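Local structure of envelope glycoprotein (Bourbon virus, 5ZKX) at residues P74-K83 against E180-L191. The protein probably mediates low-pH-triggered fusion of the viral envelope with the host membrane, as expected of a class III fusion glycoprotein related to baculovirus gp64. Residues are numbered along the deposited sequence; the frame is centred on the assembly and turned at random.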
ATOM      1  N   PRO A  74       6.954 -27.475 -26.450  1.00 32.46           N
ATOM      2  CA  PRO A  74       6.008 -27.596 -25.337  1.00 29.63           C
ATOM      3  C   PRO A  74       5.025 -28.732 -25.567  1.00 30.91           C
ATOM      4  O   PRO A  74       4.484 -28.907 -26.661  1.00 32.90           O
ATOM      5  CB  PRO A  74       5.295 -26.240 -25.346  1.00 30.26           C
ATOM      6  CG  PRO A  74       5.283 -25.863 -26.796  1.00 27.00           C
ATOM      7  CD  PRO A  74       6.563 -26.413 -27.393  1.00 29.55           C
ATOM      8  N   LYS A  75       4.799 -29.514 -24.518  1.00 30.13           N
ATOM      9  CA  LYS A  75       3.819 -30.597 -24.536  1.00 32.33           C
ATOM     10  C   LYS A  75       2.920 -30.423 -23.322  1.00 29.99           C
ATOM     11  O   LYS A  75       3.050 -31.147 -22.324  1.00 32.56           O
ATOM     12  CB  LYS A  75       4.499 -31.966 -24.558  1.00 37.48           C
ATOM     13  CG  LYS A  75       4.930 -32.414 -25.950  1.00 39.83           C
ATOM     14  CD  LYS A  75       3.731 -32.721 -26.839  1.00 38.10           C
ATOM     15  CE  LYS A  75       4.104 -32.649 -28.313  1.00 41.22           C
ATOM     16  NZ  LYS A  75       2.927 -32.857 -29.207  1.00 50.82           N
ATOM     17  N   PRO A  76       2.002 -29.463 -23.368  1.00 24.06           N
ATOM     18  CA  PRO A  76       1.114 -29.224 -22.229  1.00 25.78           C
ATOM     19  C   PRO A  76       0.212 -30.422 -21.995  1.00 27.40           C
ATOM     20  O   PRO A  76      -0.334 -30.993 -22.952  1.00 30.69           O
ATOM     21  CB  PRO A  76       0.310 -27.989 -22.660  1.00 25.23           C
ATOM     22  CG  PRO A  76       0.369 -28.004 -24.146  1.00 21.29           C
ATOM     23  CD  PRO A  76       1.707 -28.566 -24.500  1.00 22.63           C
ATOM     24  N   PRO A  77       0.047 -30.841 -20.744  1.00 26.12           N
ATOM     25  CA  PRO A  77      -0.755 -32.039 -20.470  1.00 22.84           C
ATOM     26  C   PRO A  77      -2.208 -31.854 -20.876  1.00 23.26           C
ATOM     27  O   PRO A  77      -2.721 -30.736 -20.949  1.00 28.35           O
ATOM     28  CB  PRO A  77      -0.618 -32.219 -18.953  1.00 23.88           C
ATOM     29  CG  PRO A  77      -0.221 -30.873 -18.442  1.00 22.52           C
ATOM     30  CD  PRO A  77       0.619 -30.263 -19.519  1.00 23.60           C
ATOM     31  N   THR A  78      -2.867 -32.974 -21.157  1.00 35.57           N
ATOM     32  CA  THR A  78      -4.287 -32.951 -21.458  1.00 34.33           C
ATOM     33  C   THR A  78      -5.081 -32.721 -20.174  1.00 36.93           C
ATOM     34  O   THR A  78      -4.533 -32.658 -19.070  1.00 33.77           O
ATOM     35  CB  THR A  78      -4.714 -34.252 -22.131  1.00 34.49           C
ATOM     36  OG1 THR A  78      -4.714 -35.309 -21.164  1.00 36.08           O
ATOM     37  CG2 THR A  78      -3.757 -34.605 -23.257  1.00 35.50           C
ATOM     38  N   LYS A  79      -6.402 -32.605 -20.329  1.00 43.07           N
ATOM     39  CA  LYS A  79      -7.268 -32.376 -19.176  1.00 35.73           C
ATOM     40  C   LYS A  79      -7.161 -33.516 -18.174  1.00 36.10           C
ATOM     41  O   LYS A  79      -6.911 -33.290 -16.985  1.00 37.80           O
ATOM     42  CB  LYS A  79      -8.712 -32.196 -19.640  1.00 33.15           C
ATOM     43  CG  LYS A  79      -9.611 -31.490 -18.641  1.00 38.14           C
ATOM     44  CD  LYS A  79     -11.027 -31.367 -19.188  1.00 46.01           C
ATOM     45  CE  LYS A  79     -11.936 -30.609 -18.234  1.00 49.72           C
ATOM     46  NZ  LYS A  79     -13.272 -30.342 -18.843  1.00 46.12           N
ATOM     47  N   ASP A  80      -7.334 -34.756 -18.642  1.00 36.21           N
ATOM     48  CA  ASP A  80      -7.262 -35.906 -17.742  1.00 35.85           C
ATOM     49  C   ASP A  80      -5.855 -36.107 -17.199  1.00 34.53           C
ATOM     50  O   ASP A  80      -5.692 -36.534 -16.052  1.00 37.49           O
ATOM     51  CB  ASP A  80      -7.738 -37.165 -18.462  1.00 38.74           C
ATOM     52  CG  ASP A  80      -9.036 -36.944 -19.219  1.00 49.93           C
ATOM     53  OD1 ASP A  80      -9.888 -36.167 -18.735  1.00 49.11           O
ATOM     54  OD2 ASP A  80      -9.205 -37.545 -20.302  1.00 55.56           O
ATOM     55  N   GLU A  81      -4.834 -35.810 -18.006  1.00 33.18           N
ATOM     56  CA  GLU A  81      -3.460 -35.863 -17.519  1.00 24.90           C
ATOM     57  C   GLU A  81      -3.256 -34.892 -16.366  1.00 26.45           C
ATOM     58  O   GLU A  81      -2.731 -35.259 -15.310  1.00 27.64           O
ATOM     59  CB  GLU A  81      -2.493 -35.543 -18.656  1.00 27.30           C
ATOM     60  CG  GLU A  81      -1.829 -36.750 -19.280  1.00 26.79           C
ATOM     61  CD  GLU A  81      -0.788 -36.363 -20.305  1.00 26.89           C
ATOM     62  OE1 GLU A  81      -1.147 -35.703 -21.305  1.00 27.28           O
ATOM     63  OE2 GLU A  81       0.394 -36.709 -20.106  1.00 29.12           O
ATOM     64  N   LEU A  82      -3.669 -33.638 -16.556  1.00 29.15           N
ATOM     65  CA  LEU A  82      -3.514 -32.639 -15.506  1.00 28.70           C
ATOM     66  C   LEU A  82      -4.307 -33.010 -14.258  1.00 27.60           C
ATOM     67  O   LEU A  82      -3.875 -32.711 -13.139  1.00 24.34           O
ATOM     68  CB  LEU A  82      -3.945 -31.273 -16.034  1.00 31.42           C
ATOM     69  CG  LEU A  82      -3.693 -30.072 -15.131  1.00 25.90           C
ATOM     70  CD1 LEU A  82      -2.262 -30.093 -14.625  1.00 23.30           C
ATOM     71  CD2 LEU A  82      -3.993 -28.792 -15.887  1.00 25.77           C
ATOM     72  N   LYS A  83      -5.454 -33.670 -14.428  1.00 32.91           N
ATOM     73  CA  LYS A  83      -6.246 -34.098 -13.279  1.00 27.55           C
ATOM     74  C   LYS A  83      -5.498 -35.129 -12.446  1.00 33.35           C
ATOM     75  O   LYS A  83      -5.466 -35.042 -11.212  1.00 37.27           O
ATOM     76  CB  LYS A  83      -7.586 -34.666 -13.747  1.00 30.93           C
ATOM     77  CG  LYS A  83      -8.545 -33.621 -14.270  1.00 37.49           C
ATOM     78  CD  LYS A  83      -9.727 -34.256 -14.977  1.00 38.35           C
ATOM     79  CE  LYS A  83     -10.646 -33.190 -15.550  1.00 40.20           C
ATOM     80  NZ  LYS A  83     -12.012 -33.278 -14.968  1.00 39.41           N
ATOM     81  N   GLU A 180     -15.898 -27.038 -15.599  1.00 44.60           N
ATOM     82  CA  GLU A 180     -14.458 -27.204 -15.373  1.00 41.94           C
ATOM     83  C   GLU A 180     -13.612 -26.506 -16.442  1.00 39.35           C
ATOM     84  O   GLU A 180     -12.980 -27.143 -17.284  1.00 50.49           O
ATOM     85  CB  GLU A 180     -14.107 -28.692 -15.293  1.00 39.49           C
ATOM     86  CG  GLU A 180     -14.083 -29.241 -13.884  1.00 40.63           C
ATOM     87  CD  GLU A 180     -13.309 -30.536 -13.780  1.00 41.47           C
ATOM     88  OE1 GLU A 180     -12.880 -30.891 -12.663  1.00 37.94           O
ATOM     89  OE2 GLU A 180     -13.129 -31.200 -14.820  1.00 48.48           O
ATOM     90  N   THR A 181     -13.652 -25.177 -16.415  1.00 39.45           N
ATOM     91  CA  THR A 181     -12.892 -24.382 -17.377  1.00 40.82           C
ATOM     92  C   THR A 181     -11.435 -24.833 -17.445  1.00 37.90           C
ATOM     93  O   THR A 181     -10.716 -24.827 -16.441  1.00 35.67           O
ATOM     94  CB  THR A 181     -12.981 -22.891 -17.027  1.00 36.29           C
ATOM     95  OG1 THR A 181     -12.144 -22.134 -17.909  1.00 37.46           O
ATOM     96  CG2 THR A 181     -12.554 -22.641 -15.603  1.00 37.03           C
ATOM     97  N   PHE A 182     -11.020 -25.245 -18.642  1.00 29.42           N
ATOM     98  CA  PHE A 182      -9.679 -25.740 -18.920  1.00 21.59           C
ATOM     99  C   PHE A 182      -9.127 -25.008 -20.135  1.00 21.19           C
ATOM    100  O   PHE A 182      -9.874 -24.659 -21.053  1.00 19.02           O
ATOM    101  CB  PHE A 182      -9.698 -27.260 -19.171  1.00 20.58           C
ATOM    102  CG  PHE A 182      -8.446 -27.795 -19.814  1.00 24.90           C
ATOM    103  CD1 PHE A 182      -7.353 -28.155 -19.040  1.00 21.33           C
ATOM    104  CD2 PHE A 182      -8.368 -27.962 -21.189  1.00 19.72           C
ATOM    105  CE1 PHE A 182      -6.204 -28.653 -19.625  1.00 18.86           C
ATOM    106  CE2 PHE A 182      -7.221 -28.458 -21.779  1.00 20.18           C
ATOM    107  CZ  PHE A 182      -6.139 -28.806 -20.995  1.00 24.99           C
ATOM    108  N   TRP A 183      -7.817 -24.767 -20.137  1.00 21.24           N
ATOM    109  CA  TRP A 183      -7.182 -24.156 -21.297  1.00 21.77           C
ATOM    110  C   TRP A 183      -5.681 -24.407 -21.253  1.00 22.68           C
ATOM    111  O   TRP A 183      -5.131 -24.888 -20.259  1.00 21.70           O
ATOM    112  CB  TRP A 183      -7.498 -22.657 -21.392  1.00 21.75           C
ATOM    113  CG  TRP A 183      -6.673 -21.760 -20.523  1.00 20.75           C
ATOM    114  CD1 TRP A 183      -5.506 -21.141 -20.859  1.00 21.80           C
ATOM    115  CD2 TRP A 183      -6.971 -21.353 -19.182  1.00 22.47           C
ATOM    116  NE1 TRP A 183      -5.052 -20.381 -19.809  1.00 18.77           N
ATOM    117  CE2 TRP A 183      -5.932 -20.494 -18.766  1.00 19.67           C
ATOM    118  CE3 TRP A 183      -8.011 -21.634 -18.291  1.00 21.54           C
ATOM    119  CZ2 TRP A 183      -5.903 -19.917 -17.499  1.00 19.36           C
ATOM    120  CZ3 TRP A 183      -7.981 -21.061 -17.034  1.00 19.11           C
ATOM    121  CH2 TRP A 183      -6.934 -20.213 -16.649  1.00 23.50           C
ATOM    122  N   THR A 184      -5.026 -24.062 -22.360  1.00 29.59           N
ATOM    123  CA  THR A 184      -3.621 -24.360 -22.592  1.00 27.47           C
ATOM    124  C   THR A 184      -2.939 -23.132 -23.177  1.00 24.36           C
ATOM    125  O   THR A 184      -3.480 -22.488 -24.078  1.00 25.79           O
ATOM    126  CB  THR A 184      -3.478 -25.557 -23.547  1.00 28.06           C
ATOM    127  OG1 THR A 184      -3.670 -26.779 -22.823  1.00 36.67           O
ATOM    128  CG2 THR A 184      -2.116 -25.570 -24.205  1.00 37.08           C
ATOM    129  N   ASP A 185      -1.754 -22.807 -22.659  1.00 24.52           N
ATOM    130  CA  ASP A 185      -0.962 -21.683 -23.164  1.00 28.32           C
ATOM    131  C   ASP A 185       0.499 -22.118 -23.195  1.00 26.50           C
ATOM    132  O   ASP A 185       1.171 -22.119 -22.159  1.00 27.24           O
ATOM    133  CB  ASP A 185      -1.151 -20.435 -22.309  1.00 30.79           C
ATOM    134  CG  ASP A 185      -0.697 -19.162 -23.015  1.00 32.56           C
ATOM    135  OD1 ASP A 185       0.103 -19.252 -23.970  1.00 35.21           O
ATOM    136  OD2 ASP A 185      -1.138 -18.067 -22.609  1.00 32.68           O
ATOM    137  N   GLY A 186       0.982 -22.478 -24.378  1.00 24.01           N
ATOM    138  CA  GLY A 186       2.372 -22.879 -24.519  1.00 22.51           C
ATOM    139  C   GLY A 186       2.668 -24.130 -23.720  1.00 23.03           C
ATOM    140  O   GLY A 186       2.086 -25.195 -23.950  1.00 29.62           O
ATOM    141  N   GLU A 187       3.590 -24.007 -22.760  1.00 28.79           N
ATOM    142  CA  GLU A 187       3.971 -25.134 -21.915  1.00 27.83           C
ATOM    143  C   GLU A 187       2.900 -25.488 -20.896  1.00 29.05           C
ATOM    144  O   GLU A 187       2.853 -26.633 -20.437  1.00 29.11           O
ATOM    145  CB  GLU A 187       5.267 -24.817 -21.164  1.00 28.78           C
ATOM    146  CG  GLU A 187       6.537 -25.280 -21.844  1.00 31.94           C
ATOM    147  CD  GLU A 187       7.787 -24.873 -21.078  1.00 32.90           C
ATOM    148  OE1 GLU A 187       8.619 -24.130 -21.640  1.00 33.41           O
ATOM    149  OE2 GLU A 187       7.938 -25.294 -19.912  1.00 35.02           O
ATOM    150  N   PHE A 188       2.052 -24.536 -20.531  1.00 25.75           N
ATOM    151  CA  PHE A 188       1.217 -24.657 -19.348  1.00 21.10           C
ATOM    152  C   PHE A 188      -0.205 -25.057 -19.711  1.00 21.55           C
ATOM    153  O   PHE A 188      -0.720 -24.713 -20.777  1.00 26.59           O
ATOM    154  CB  PHE A 188       1.198 -23.343 -18.566  1.00 20.99           C
ATOM    155  CG  PHE A 188       2.543 -22.932 -18.034  1.00 23.43           C
ATOM    156  CD1 PHE A 188       2.892 -23.194 -16.721  1.00 22.72           C
ATOM    157  CD2 PHE A 188       3.455 -22.278 -18.845  1.00 24.58           C
ATOM    158  CE1 PHE A 188       4.125 -22.817 -16.230  1.00 23.37           C
ATOM    159  CE2 PHE A 188       4.687 -21.899 -18.359  1.00 22.43           C
ATOM    160  CZ  PHE A 188       5.023 -22.169 -17.052  1.00 22.22           C
ATOM    161  N   SER A 189      -0.832 -25.794 -18.801  1.00 20.70           N
ATOM    162  CA  SER A 189      -2.246 -26.121 -18.869  1.00 25.16           C
ATOM    163  C   SER A 189      -2.887 -25.749 -17.542  1.00 25.75           C
ATOM    164  O   SER A 189      -2.317 -25.995 -16.473  1.00 18.72           O
ATOM    165  CB  SER A 189      -2.474 -27.609 -19.176  1.00 25.63           C
ATOM    166  OG  SER A 189      -2.211 -27.897 -20.539  1.00 25.70           O
ATOM    167  N   TYR A 190      -4.071 -25.147 -17.614  1.00 25.00           N
ATOM    168  CA  TYR A 190      -4.773 -24.649 -16.441  1.00 20.25           C
ATOM    169  C   TYR A 190      -6.148 -25.290 -16.361  1.00 20.63           C
ATOM    170  O   TYR A 190      -6.887 -25.308 -17.351  1.00 19.67           O
ATOM    171  CB  TYR A 190      -4.909 -23.130 -16.485  1.00 17.11           C
ATOM    172  CG  TYR A 190      -3.624 -22.394 -16.780  1.00 18.48           C
ATOM    173  CD1 TYR A 190      -2.851 -21.878 -15.754  1.00 17.26           C
ATOM    174  CD2 TYR A 190      -3.193 -22.203 -18.086  1.00 17.99           C
ATOM    175  CE1 TYR A 190      -1.683 -21.199 -16.017  1.00 18.27           C
ATOM    176  CE2 TYR A 190      -2.030 -21.526 -18.358  1.00 18.83           C
ATOM    177  CZ  TYR A 190      -1.276 -21.027 -17.319  1.00 17.54           C
ATOM    178  OH  TYR A 190      -0.111 -20.346 -17.584  1.00 22.66           O
ATOM    179  N   LEU A 191      -6.488 -25.806 -15.184  1.00 20.69           N
ATOM    180  CA  LEU A 191      -7.797 -26.386 -14.922  1.00 24.33           C
ATOM    181  C   LEU A 191      -8.366 -25.789 -13.644  1.00 27.72           C
ATOM    182  O   LEU A 191      -7.723 -25.839 -12.589  1.00 24.38           O
ATOM    183  CB  LEU A 191      -7.714 -27.907 -14.801  1.00 21.15           C
ATOM    184  CG  LEU A 191      -9.035 -28.607 -14.494  1.00 25.36           C
ATOM    185  CD1 LEU A 191      -9.954 -28.573 -15.707  1.00 28.94           C
ATOM    186  CD2 LEU A 191      -8.783 -30.033 -14.035  1.00 22.48           C
TER
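Helix 79-83 and its proline-rich lead-in, from Pro74 on, lie across one face of a β-hairpin whose strands 182-185 and 188-191 are joined by a type II' turn; helix and strand 188-191 cross at 79°, with axes 9.0 Å apart. Strand 188-191 also pairs with strand 44-58, and helix 422-437 packs on the other side through Phe188 and Tyr190. Gly186, at positive phi, suits the turn, and the Pro76 ring rests there, its CG 3.3 Å from Gly186 O and tight against the Thr184 methyl. Prolines fit this lead-in because their restricted phi favours an extended backbone and they offer compact, puckered apolar rings. Thr78 then starts the helix as N-cap, its OG1 accepting from Glu81 N while Glu81 OE1 takes Thr78 N, a capping box; Arg49 holds the other carboxylate oxygen of Glu81. Leu82 drops CD2 onto the strand, 3.3 Å from Ser189 O and 4.0 Å from Leu191 CB, an apolar branch suited to this buried face. Lys79 CB sits over the Phe182 ring, 4.2 Å from the centroid and almost on the normal, a CH-pi contact. With CG anti to the backbone N (chi1 -160°), its long aliphatic chain continues along the ring, and NZ ends 4.1 Å from Glu180 OE2, too far for a salt bridge. Lys83 NZ does make one to Glu180 OE2, though its very short modelled length is doubtful; Ser193 binds the other carboxylate oxygen. Small enough to fit beneath Pro77, Ser189 receives a hydrogen bond from Thr184 OG1 and donates through OG to Pro77 O at 2.9 Å, in the carbonyl plane on a lone pair.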